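PDB 2XQ1: peroxisomal catalase from Pichia angusta, which probably breaks down the hydrogen peroxide made by peroxisomal oxidases to water and oxygen, using heme as its cofactor. Local coordinates for residues E183-V188 with Y436-P441; V222-H227 with I273-L278; A230-H235 with Y266-C271. All blocks are in the same frame, centred on the assembly; numbering follows the deposited sequence.

Interaction 1: residues E183-V188 with Y436-P441; sequences ESLHQV and YDYFQP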
# COMPACT_ATOMS: atom_id res chain seq x y z
N GLU O 183 37.19 -7.56 -7.25
CA GLU O 183 37.28 -6.15 -6.95
C GLU O 183 36.93 -5.82 -5.48
O GLU O 183 37.32 -4.79 -4.94
CB GLU O 183 36.50 -5.33 -8.00
CG GLU O 183 34.97 -5.44 -7.96
CD GLU O 183 34.38 -6.67 -8.69
OE1 GLU O 183 35.17 -7.60 -9.01
OE2 GLU O 183 33.13 -6.73 -8.90
N SER O 184 36.24 -6.75 -4.82
CA SER O 184 35.77 -6.58 -3.45
C SER O 184 36.91 -6.73 -2.45
O SER O 184 36.78 -6.39 -1.28
CB SER O 184 34.67 -7.61 -3.12
OG SER O 184 35.12 -8.94 -3.34
N LEU O 185 38.04 -7.25 -2.93
CA LEU O 185 39.14 -7.54 -2.03
C LEU O 185 39.54 -6.32 -1.18
O LEU O 185 39.65 -6.44 0.06
CB LEU O 185 40.30 -8.15 -2.81
CG LEU O 185 41.62 -8.39 -2.08
CD1 LEU O 185 41.42 -9.40 -1.00
CD2 LEU O 185 42.66 -8.87 -3.05
N HIS O 186 39.72 -5.16 -1.81
CA HIS O 186 40.09 -3.92 -1.08
C HIS O 186 39.18 -3.66 0.14
O HIS O 186 39.63 -3.63 1.29
CB HIS O 186 40.12 -2.70 -2.03
CG HIS O 186 40.96 -1.56 -1.54
ND1 HIS O 186 41.25 -0.45 -2.31
CD2 HIS O 186 41.59 -1.36 -0.35
CE1 HIS O 186 42.00 0.38 -1.61
NE2 HIS O 186 42.22 -0.14 -0.42
N GLN O 187 37.88 -3.54 -0.13
CA GLN O 187 36.90 -3.27 0.91
C GLN O 187 36.75 -4.40 1.90
O GLN O 187 36.35 -4.13 3.01
CB GLN O 187 35.54 -2.91 0.29
CG GLN O 187 34.40 -2.72 1.26
CD GLN O 187 34.67 -1.71 2.37
OE1 GLN O 187 34.15 -1.86 3.47
NE2 GLN O 187 35.45 -0.66 2.09
N VAL O 188 37.06 -5.63 1.50
CA VAL O 188 36.84 -6.78 2.37
C VAL O 188 37.95 -6.81 3.38
O VAL O 188 37.75 -7.23 4.53
CB VAL O 188 36.82 -8.11 1.64
CG1 VAL O 188 36.84 -9.26 2.64
CG2 VAL O 188 35.58 -8.22 0.79
N TYR O 436 46.36 -3.67 -11.88
CA TYR O 436 46.33 -2.58 -10.91
C TYR O 436 45.29 -2.77 -9.78
O TYR O 436 45.44 -2.21 -8.68
CB TYR O 436 46.16 -1.21 -11.59
CG TYR O 436 46.42 -0.05 -10.65
CD1 TYR O 436 47.72 0.25 -10.23
CD2 TYR O 436 45.35 0.70 -10.13
CE1 TYR O 436 47.96 1.29 -9.34
CE2 TYR O 436 45.58 1.75 -9.25
CZ TYR O 436 46.89 2.03 -8.85
OH TYR O 436 47.10 3.06 -7.97
N ASP O 437 44.24 -3.54 -10.06
CA ASP O 437 43.17 -3.77 -9.10
C ASP O 437 43.68 -4.40 -7.83
O ASP O 437 43.16 -4.13 -6.78
CB ASP O 437 42.08 -4.63 -9.71
CG ASP O 437 41.31 -3.92 -10.78
OD1 ASP O 437 41.18 -2.68 -10.70
OD2 ASP O 437 40.84 -4.59 -11.71
N TYR O 438 44.73 -5.21 -7.93
CA TYR O 438 45.33 -5.82 -6.74
C TYR O 438 46.29 -4.91 -5.97
O TYR O 438 46.64 -5.22 -4.83
CB TYR O 438 46.08 -7.10 -7.12
CG TYR O 438 45.23 -8.19 -7.73
CD1 TYR O 438 43.92 -8.43 -7.31
CD2 TYR O 438 45.77 -9.02 -8.72
CE1 TYR O 438 43.15 -9.46 -7.88
CE2 TYR O 438 45.03 -10.05 -9.29
CZ TYR O 438 43.72 -10.26 -8.87
OH TYR O 438 43.00 -11.29 -9.45
N PHE O 439 46.73 -3.81 -6.58
CA PHE O 439 47.82 -2.99 -6.05
C PHE O 439 47.45 -2.25 -4.76
O PHE O 439 48.23 -2.17 -3.82
CB PHE O 439 48.30 -1.99 -7.13
CG PHE O 439 49.38 -1.04 -6.68
CD1 PHE O 439 50.74 -1.36 -6.81
CD2 PHE O 439 49.05 0.21 -6.14
CE1 PHE O 439 51.74 -0.47 -6.40
CE2 PHE O 439 50.04 1.11 -5.72
CZ PHE O 439 51.39 0.78 -5.85
N GLN O 440 46.24 -1.71 -4.75
CA GLN O 440 45.81 -0.93 -3.61
C GLN O 440 45.48 -1.80 -2.40
O GLN O 440 45.77 -1.40 -1.28
CB GLN O 440 44.68 -0.01 -4.01
CG GLN O 440 44.96 1.43 -3.67
CD GLN O 440 44.08 2.40 -4.46
OE1 GLN O 440 44.48 2.87 -5.53
NE2 GLN O 440 42.89 2.71 -3.93
N PRO O 441 44.87 -3.00 -2.60
CA PRO O 441 44.84 -3.95 -1.49
C PRO O 441 46.23 -4.30 -0.96
O PRO O 441 46.40 -4.45 0.25
CB PRO O 441 44.22 -5.19 -2.12
CG PRO O 441 43.35 -4.66 -3.15
CD PRO O 441 43.96 -3.40 -3.68

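Interaction 2: residues V222-H227 with I273-L278; sequences VYVQVH and IQTMTL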
# COMPACT_ATOMS: atom_id res chain seq x y z
N VAL O 222 35.43 20.74 -10.96
CA VAL O 222 36.56 19.95 -10.55
C VAL O 222 35.98 18.69 -9.91
O VAL O 222 34.89 18.74 -9.34
CB VAL O 222 37.40 20.78 -9.59
CG1 VAL O 222 37.08 20.46 -8.15
CG2 VAL O 222 38.87 20.61 -9.89
N TYR O 223 36.66 17.57 -10.07
CA TYR O 223 36.23 16.32 -9.42
C TYR O 223 36.56 16.40 -7.93
O TYR O 223 37.64 16.86 -7.57
CB TYR O 223 36.93 15.09 -10.02
CG TYR O 223 36.54 14.69 -11.43
CD1 TYR O 223 35.24 14.32 -11.75
CD2 TYR O 223 37.49 14.63 -12.42
CE1 TYR O 223 34.91 13.93 -13.05
CE2 TYR O 223 37.17 14.25 -13.72
CZ TYR O 223 35.89 13.90 -14.03
OH TYR O 223 35.60 13.53 -15.32
N VAL O 224 35.65 15.94 -7.06
CA VAL O 224 35.90 15.94 -5.61
C VAL O 224 35.66 14.62 -4.91
O VAL O 224 34.93 13.76 -5.39
CB VAL O 224 35.09 17.01 -4.85
CG1 VAL O 224 35.10 18.33 -5.57
CG2 VAL O 224 33.69 16.55 -4.67
N GLN O 225 36.31 14.49 -3.75
CA GLN O 225 36.14 13.38 -2.81
C GLN O 225 36.02 14.03 -1.44
O GLN O 225 36.88 14.84 -1.08
CB GLN O 225 37.36 12.47 -2.83
CG GLN O 225 37.41 11.51 -3.99
CD GLN O 225 36.76 10.16 -3.71
OE1 GLN O 225 36.57 9.75 -2.56
NE2 GLN O 225 36.40 9.45 -4.77
N VAL O 226 34.99 13.70 -0.67
CA VAL O 226 34.73 14.44 0.56
C VAL O 226 35.12 13.60 1.78
O VAL O 226 34.91 12.40 1.78
CB VAL O 226 33.26 14.93 0.60
CG1 VAL O 226 33.00 15.79 1.85
CG2 VAL O 226 32.94 15.75 -0.65
N HIS O 227 35.71 14.24 2.79
CA HIS O 227 36.15 13.54 4.01
C HIS O 227 35.58 14.18 5.28
O HIS O 227 35.76 15.39 5.52
CB HIS O 227 37.69 13.53 4.14
CG HIS O 227 38.40 12.79 3.05
ND1 HIS O 227 38.33 13.16 1.72
CD2 HIS O 227 39.24 11.73 3.11
CE1 HIS O 227 39.07 12.34 1.00
NE2 HIS O 227 39.63 11.46 1.81
N ILE O 273 37.97 18.42 1.42
CA ILE O 273 37.80 17.83 0.10
C ILE O 273 39.15 17.57 -0.58
O ILE O 273 40.11 18.24 -0.29
CB ILE O 273 36.94 18.69 -0.82
CG1 ILE O 273 37.54 20.07 -0.99
CG2 ILE O 273 35.50 18.78 -0.33
CD1 ILE O 273 36.88 20.89 -2.09
N GLN O 274 39.21 16.57 -1.45
CA GLN O 274 40.34 16.41 -2.37
C GLN O 274 39.84 16.85 -3.73
O GLN O 274 38.74 16.51 -4.12
CB GLN O 274 40.75 14.96 -2.47
CG GLN O 274 41.40 14.41 -1.26
CD GLN O 274 41.70 12.93 -1.38
OE1 GLN O 274 40.78 12.10 -1.48
NE2 GLN O 274 42.99 12.57 -1.37
N THR O 275 40.62 17.61 -4.47
CA THR O 275 40.13 18.00 -5.77
C THR O 275 41.09 17.51 -6.80
O THR O 275 42.19 17.11 -6.45
CB THR O 275 39.87 19.52 -5.88
OG1 THR O 275 41.06 20.25 -5.57
CG2 THR O 275 38.80 19.94 -4.91
N MET O 276 40.65 17.52 -8.06
CA MET O 276 41.41 17.02 -9.20
C MET O 276 40.78 17.53 -10.49
O MET O 276 39.55 17.50 -10.62
CB MET O 276 41.39 15.51 -9.16
CG MET O 276 41.94 14.79 -10.37
SD MET O 276 42.09 13.09 -9.82
CE MET O 276 42.22 12.26 -11.38
N THR O 277 41.58 17.98 -11.44
CA THR O 277 41.04 18.48 -12.69
C THR O 277 40.86 17.34 -13.65
O THR O 277 41.48 16.28 -13.47
CB THR O 277 41.93 19.57 -13.36
OG1 THR O 277 43.16 18.99 -13.83
CG2 THR O 277 42.23 20.71 -12.38
N LEU O 278 40.02 17.54 -14.66
CA LEU O 278 39.87 16.57 -15.73
C LEU O 278 41.22 16.13 -16.30
O LEU O 278 41.44 14.94 -16.48
CB LEU O 278 39.03 17.14 -16.86
CG LEU O 278 38.92 16.31 -18.14
CD1 LEU O 278 38.21 15.00 -17.86
CD2 LEU O 278 38.18 17.12 -19.20

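Interaction 3: residues A230-H235 with Y266-C271; sequences ANQGVH and YPSWEC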
# COMPACT_ATOMS: atom_id res chain seq x y z
N ALA O 230 36.53 12.56 12.32
CA ALA O 230 36.03 12.65 13.68
C ALA O 230 37.02 13.35 14.63
O ALA O 230 38.17 12.91 14.75
CB ALA O 230 35.70 11.28 14.19
N ASN O 231 36.56 14.42 15.28
CA ASN O 231 37.36 15.14 16.27
C ASN O 231 37.57 14.31 17.52
O ASN O 231 38.39 14.65 18.36
CB ASN O 231 36.72 16.47 16.64
CG ASN O 231 36.97 17.55 15.60
OD1 ASN O 231 37.93 17.48 14.84
ND2 ASN O 231 36.09 18.54 15.55
N GLN O 232 36.80 13.23 17.62
CA GLN O 232 36.86 12.28 18.71
C GLN O 232 37.85 11.16 18.36
O GLN O 232 38.01 10.21 19.12
CB GLN O 232 35.46 11.71 18.96
CG GLN O 232 34.38 12.73 19.34
CD GLN O 232 33.97 13.70 18.20
OE1 GLN O 232 33.54 13.29 17.12
NE2 GLN O 232 34.09 15.00 18.47
N GLY O 233 38.51 11.28 17.20
CA GLY O 233 39.45 10.26 16.71
C GLY O 233 38.83 8.93 16.28
O GLY O 233 37.70 8.62 16.62
N VAL O 234 39.59 8.12 15.53
CA VAL O 234 39.13 6.81 15.04
C VAL O 234 39.47 5.67 16.00
O VAL O 234 40.64 5.27 16.13
CB VAL O 234 39.71 6.49 13.64
CG1 VAL O 234 39.16 5.16 13.11
CG2 VAL O 234 39.43 7.62 12.66
N HIS O 235 38.46 5.13 16.68
CA HIS O 235 38.71 4.07 17.63
C HIS O 235 37.92 2.83 17.30
O HIS O 235 36.71 2.92 17.08
CB HIS O 235 38.43 4.55 19.05
CG HIS O 235 39.32 5.67 19.48
ND1 HIS O 235 40.60 5.46 19.95
CD2 HIS O 235 39.13 7.01 19.47
CE1 HIS O 235 41.16 6.63 20.24
NE2 HIS O 235 40.29 7.59 19.96
N TYR O 266 28.94 16.81 22.82
CA TYR O 266 28.57 16.75 21.41
C TYR O 266 29.73 16.35 20.52
O TYR O 266 30.77 17.00 20.56
CB TYR O 266 28.10 18.11 20.96
CG TYR O 266 27.05 18.77 21.82
CD1 TYR O 266 25.91 18.06 22.21
CD2 TYR O 266 27.17 20.12 22.19
CE1 TYR O 266 24.92 18.67 22.98
CE2 TYR O 266 26.18 20.74 22.95
CZ TYR O 266 25.06 20.01 23.35
OH TYR O 266 24.08 20.61 24.10
N PRO O 267 29.55 15.29 19.70
CA PRO O 267 30.57 14.79 18.79
C PRO O 267 30.63 15.66 17.55
O PRO O 267 29.61 16.21 17.14
CB PRO O 267 30.04 13.42 18.40
CG PRO O 267 28.58 13.60 18.44
CD PRO O 267 28.31 14.51 19.59
N SER O 268 31.80 15.77 16.94
CA SER O 268 31.94 16.64 15.77
C SER O 268 32.94 16.10 14.75
O SER O 268 33.76 15.21 15.03
CB SER O 268 32.25 18.09 16.18
OG SER O 268 33.42 18.17 16.98
N TRP O 269 32.84 16.65 13.55
CA TRP O 269 33.63 16.24 12.42
C TRP O 269 34.11 17.49 11.70
O TRP O 269 33.35 18.46 11.60
CB TRP O 269 32.77 15.37 11.48
CG TRP O 269 32.48 13.97 12.02
CD1 TRP O 269 33.13 12.82 11.68
CD2 TRP O 269 31.50 13.62 12.99
NE1 TRP O 269 32.61 11.77 12.38
CE2 TRP O 269 31.61 12.23 13.19
CE3 TRP O 269 30.54 14.33 13.71
CZ2 TRP O 269 30.80 11.53 14.10
CZ3 TRP O 269 29.73 13.65 14.60
CH2 TRP O 269 29.85 12.26 14.79
N GLU O 270 35.36 17.47 11.25
CA GLU O 270 35.92 18.52 10.39
C GLU O 270 35.84 18.06 8.95
O GLU O 270 36.14 16.90 8.66
CB GLU O 270 37.37 18.81 10.74
CG GLU O 270 37.64 19.14 12.20
CD GLU O 270 37.14 20.52 12.63
OE1 GLU O 270 37.22 21.49 11.85
OE2 GLU O 270 36.67 20.64 13.77
N CYS O 271 35.47 18.96 8.04
CA CYS O 271 35.21 18.55 6.67
C CYS O 271 36.29 19.01 5.71
O CYS O 271 36.66 20.19 5.72
CB CYS O 271 33.89 19.13 6.22
SG CYS O 271 32.51 18.87 7.35

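Interaction 1: residues E183-V188 with Y436-P441
L185 and H186 pack against P441 and its neighbours in a buried helix-to-helix contact, made almost wholly by van der Waals packing between the first turns of helices 185-192 and 439-447. It joins the main catalase region of the chain to the helical C-terminal region, bringing together segments 248 residues apart in sequence. The backbones come close: the CA atoms of H186 and P441 are 4.8 Å apart. P441 fills the middle. Its ring presents CG to the CB of H186, at 3.9 Å, and the two side chains cross at about a right angle.

The imidazole of H186 does more than touch the proline. With CG anti to the backbone N (chi1 -158°), the ring swings toward the other helix and lays one face against the Q440-P441 peptide, whose carbonyl carbon, Q440 C, stands 4.1 Å above the plane, over the ring centre. From the same helix the aliphatic start of Q440 comes up to the imidazole, its CB 3.6 Å from H186 CE1. The rotation of the ring is fixed from outside the pair, by a hydrogen bond between H186 ND1 and the backbone O of T292.

L185 takes another part of P441. Its CD2 branch lies 4.1 Å from P441 CB and also approaches the ring of Y438 obliquely, with CD1 of that tyrosine 4.5 Å away. The phenol of Y438 is held at its far end by D182.

Behind this seam, L185 also rests on Y480 and F481 of helix 471-481, while S184 and V188 of the same segment lean on L178 of helix 171-180.

Interaction 2: residues V222-H227 with I273-L278
H227 turns the edge of its imidazole to the amide of Q274, with CE1 3.0 Å from Q274 OE1 and the two planes nearly perpendicular, 88° apart. Q274 reaches there with a chain extended beyond CG, and its NE2 is bonded to the backbone O of both W295 and F300, which sets which way the amide faces. Were H227 an alanine, Q274 OE1 and the ring of Y207 would probably lose the group they pack against, leaving a gap. The two segments are adjacent strands, running antiparallel in the beta-barrel that forms the core of the catalase fold. Q225 with Q274 is a hydrogen-bonded pair; the straighter of its two bonds runs from Q274 N to Q225 O (2.9 Å, 164°). Y223 and M276 repeat the pattern more loosely, the return bond from M276 N being weak. On the face with Q225, whose side chain lies about 9 Å from a bound heme, Y223 slants past the end of strand 268-276, its OH 3.9 Å from L278 CD1 and hydrogen-bonded to E420. Opposite, V226 and I273 meet through their CG2 methyls at 4.0 Å, and V222 CG1 lies against T275 CG2 at 3.7 Å.

Interaction 3: residues A230-H235 with Y266-C271
A230 sits against the indole of W269 on the buried side of this contact, its CB 3.6 Å from W269 NE1, which is hydrogen-bonded to M204 O. These two residues form a non-hydrogen-bonded antiparallel pair, the last step of the strand pairing before the chain leaves strand 221-230 in a type I turn from A230 to G233. A nearly straight bond from N231 N to S268 O (2.9 Å) follows.

Past it the contact opens toward solvent and turns polar. N231 is exposed, yet its amide is well gripped, because ND2 gives one bond to E270 OE2 at 2.8 Å and a longer one to S268 OG at 3.1 Å. Both acceptors lie close to the amide plane, and the carboxylate uses its anti lone pair; R307 makes a salt bridge to the same oxygen, so E270 ties N231 to strand 303-312. Q232, bent at chi2 (69°), folds back along the backbone of S268, with its CD 3.9 Å from P267 CB.

Inside, W269 packs among aromatic rings of the barrel: its ring meets F308 of strand 303-312 almost parallel and F124 of strand 122-130 edge-to-face, while P267 rests on I261 of helix 252-263.

In the fold
Interactions 2 and 3 belong to one strand pair, 221-230 with 268-276, and touch where H227 O meets C271 CB at 4.2 Å. Interaction 2 is its buried stretch, laced by backbone hydrogen bonds; interaction 3 is the end where the pairing gives way to a turn, and there side-chain hydrogen bonds take over near solvent. Interaction 1 shares no element with them: its centre is 21 Å from that of interaction 2 and 27 Å from that of interaction 3. It is buried too, but joins helices by apolar packing and by an imidazole face laid against a peptide. Along the chain the three are nested, 3 within 2 and 2 within 1.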